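PDB 2UYG: 3-dehydroquinate dehydratase from Thermus thermophilus, which catalyses the trans-dehydration of 3-dehydroquinate to 3-dehydroshikimate, the third step of the chorismate pathway, probably through an enolate intermediate. Local coordinates for residues N6-N11 / G75-Y80. Residues are numbered along the deposited sequence; the frame is centred on the assembly and turned at random.
Sequences NGPNLN and GALTHY
Pro8 and Leu77 meet through the CG and CD atoms of the proline ring: CD of Pro8 lies 3.6 Å from CD1 of Leu77, and CG of Pro8 is 3.8 Å from CG of Leu77, the two side chains crossing at about a right angle. Leu77 brings its branch point there because CG stands anti to its own carbonyl carbon (chi1 -67°). Beside this apolar touch the backbones come close, with 4.8 Å between CA of Gly7 and CA of Gly75. A side chain on Gly75 would run into Pro8 O, and its positive phi (68°) also favours glycine; CD1 of Leu10 comes within 4.4 Å of CA of Gly75.

No direct hydrogen bond joins 6-11 to 75-80; a water does it instead, accepting from Ala76 N (2.7 Å) and Asn9 ND2 (3.1 Å) and donating to Pro8 O. Replacing Pro8 with an alanine would probably open a gap against Leu77 and let the turn's backbone flex, disturbing the carbonyl that holds this water. The proline sits in a type II turn from Gly7 to Leu10, with Asn9 at the positive-phi position.

Further out, Asn73 OD1 receives Gly75 N, Asn50 OD1 receives Asn9 N, and Asn9 ND2 also reaches Ala83 O of a second subunit.

Both segments follow neighbouring parallel strands, 2-6 and 69-73, of a five-stranded sheet ordered 2-1-3-4-5. They thus meet at its C-terminal edge, where flavodoxin-like folds such as type II dehydroquinase carry the active site, and where His79 and Asn73 are predicted to bind substrate.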
loop_
_atom_site.group_PDB
_atom_site.type_symbol
_atom_site.label_atom_id
_atom_site.label_comp_id
_atom_site.label_asym_id
_atom_site.label_seq_id
_atom_site.Cartn_x
_atom_site.Cartn_y
_atom_site.Cartn_z
ATOM N N ASN A 6 -22.478 25.670 1.036
ATOM C CA ASN A 6 -22.652 24.465 0.277
ATOM C C ASN A 6 -21.801 24.504 -0.991
ATOM O O ASN A 6 -21.793 25.505 -1.674
ATOM C CB ASN A 6 -24.096 24.308 -0.126
ATOM C CG ASN A 6 -25.006 24.280 1.028
ATOM O OD1 ASN A 6 -25.644 25.305 1.350
ATOM N ND2 ASN A 6 -25.135 23.096 1.664
ATOM N N GLY A 7 -21.153 23.347 -1.300
ATOM C CA GLY A 7 -20.205 23.146 -2.342
ATOM C C GLY A 7 -20.926 22.667 -3.613
ATOM O O GLY A 7 -22.192 22.630 -3.758
ATOM N N PRO A 8 -20.079 22.281 -4.557
ATOM C CA PRO A 8 -20.516 21.895 -5.883
ATOM C C PRO A 8 -21.608 20.885 -5.948
ATOM O O PRO A 8 -21.856 20.045 -5.030
ATOM C CB PRO A 8 -19.266 21.432 -6.522
ATOM C CG PRO A 8 -18.219 21.449 -5.452
ATOM C CD PRO A 8 -18.653 22.256 -4.403
ATOM N N ASN A 9 -22.350 21.021 -7.048
ATOM C CA ASN A 9 -23.479 20.161 -7.369
ATOM C C ASN A 9 -24.710 20.176 -6.416
ATOM O O ASN A 9 -25.768 19.576 -6.696
ATOM C CB ASN A 9 -22.993 18.731 -7.579
ATOM C CG ASN A 9 -21.901 18.671 -8.582
ATOM O OD1 ASN A 9 -22.095 19.014 -9.804
ATOM N ND2 ASN A 9 -20.709 18.268 -8.109
ATOM N N LEU A 10 -24.596 20.782 -5.269
ATOM C CA LEU A 10 -25.784 20.714 -4.412
ATOM C C LEU A 10 -26.915 21.594 -4.957
ATOM O O LEU A 10 -28.063 21.453 -4.515
ATOM C CB LEU A 10 -25.440 21.007 -2.961
ATOM C CG LEU A 10 -24.580 19.924 -2.253
ATOM C CD1 LEU A 10 -23.757 20.627 -1.253
ATOM C CD2 LEU A 10 -25.512 18.891 -1.462
ATOM N N ASN A 11 -26.613 22.498 -5.886
ATOM C CA ASN A 11 -27.686 23.223 -6.613
ATOM C C ASN A 11 -28.650 22.345 -7.297
ATOM O O ASN A 11 -29.792 22.768 -7.555
ATOM C CB ASN A 11 -27.150 24.292 -7.593
ATOM C CG ASN A 11 -26.059 23.749 -8.525
ATOM O OD1 ASN A 11 -25.206 23.014 -8.085
ATOM N ND2 ASN A 11 -26.121 24.077 -9.796
ATOM N N GLY A 75 -19.670 19.226 -0.409
ATOM C CA GLY A 75 -19.961 18.429 -1.620
ATOM C C GLY A 75 -18.709 17.554 -1.905
ATOM O O GLY A 75 -17.945 17.303 -0.973
ATOM N N ALA A 76 -18.403 17.203 -3.154
ATOM C CA ALA A 76 -17.239 16.351 -3.420
ATOM C C ALA A 76 -15.816 16.923 -2.982
ATOM O O ALA A 76 -14.827 16.124 -2.886
ATOM C CB ALA A 76 -17.192 15.999 -4.807
ATOM N N LEU A 77 -15.741 18.238 -2.769
ATOM C CA LEU A 77 -14.511 18.889 -2.349
ATOM C C LEU A 77 -14.061 18.335 -1.024
ATOM O O LEU A 77 -12.911 18.443 -0.688
ATOM C CB LEU A 77 -14.689 20.402 -2.195
ATOM C CG LEU A 77 -14.960 21.177 -3.517
ATOM C CD1 LEU A 77 -15.281 22.634 -3.262
ATOM C CD2 LEU A 77 -13.874 21.016 -4.521
ATOM N N THR A 78 -14.992 17.832 -0.219
ATOM C CA THR A 78 -14.630 17.255 1.046
ATOM C C THR A 78 -13.516 16.228 0.916
ATOM O O THR A 78 -12.642 16.058 1.818
ATOM C CB THR A 78 -15.904 16.649 1.861
ATOM O OG1 THR A 78 -15.866 15.228 1.854
ATOM C CG2 THR A 78 -17.175 17.019 1.427
ATOM N N HIS A 79 -13.440 15.573 -0.209
ATOM C CA HIS A 79 -12.468 14.495 -0.323
ATOM C C HIS A 79 -11.155 14.901 -1.002
ATOM O O HIS A 79 -10.279 14.035 -1.172
ATOM C CB HIS A 79 -13.061 13.295 -1.058
ATOM C CG HIS A 79 -14.507 13.060 -0.767
ATOM N ND1 HIS A 79 -14.974 12.600 0.451
ATOM C CD2 HIS A 79 -15.617 13.343 -1.511
ATOM C CE1 HIS A 79 -16.307 12.590 0.426
ATOM N NE2 HIS A 79 -16.707 12.959 -0.787
ATOM N N TYR A 80 -10.968 16.166 -1.369
ATOM C CA TYR A 80 -9.640 16.536 -1.933
ATOM C C TYR A 80 -9.149 17.999 -1.754
ATOM O O TYR A 80 -7.935 18.276 -1.952
ATOM C CB TYR A 80 -9.516 16.072 -3.359
ATOM C CG TYR A 80 -10.476 16.738 -4.282
ATOM C CD1 TYR A 80 -10.059 17.755 -5.116
ATOM C CD2 TYR A 80 -11.867 16.390 -4.284
ATOM C CE1 TYR A 80 -10.982 18.382 -6.038
ATOM C CE2 TYR A 80 -12.776 17.003 -5.157
ATOM C CZ TYR A 80 -12.338 17.983 -6.049
ATOM O OH TYR A 80 -13.220 18.562 -6.921
HETATM O O HOH W 1 -20.184 17.339 -5.168
#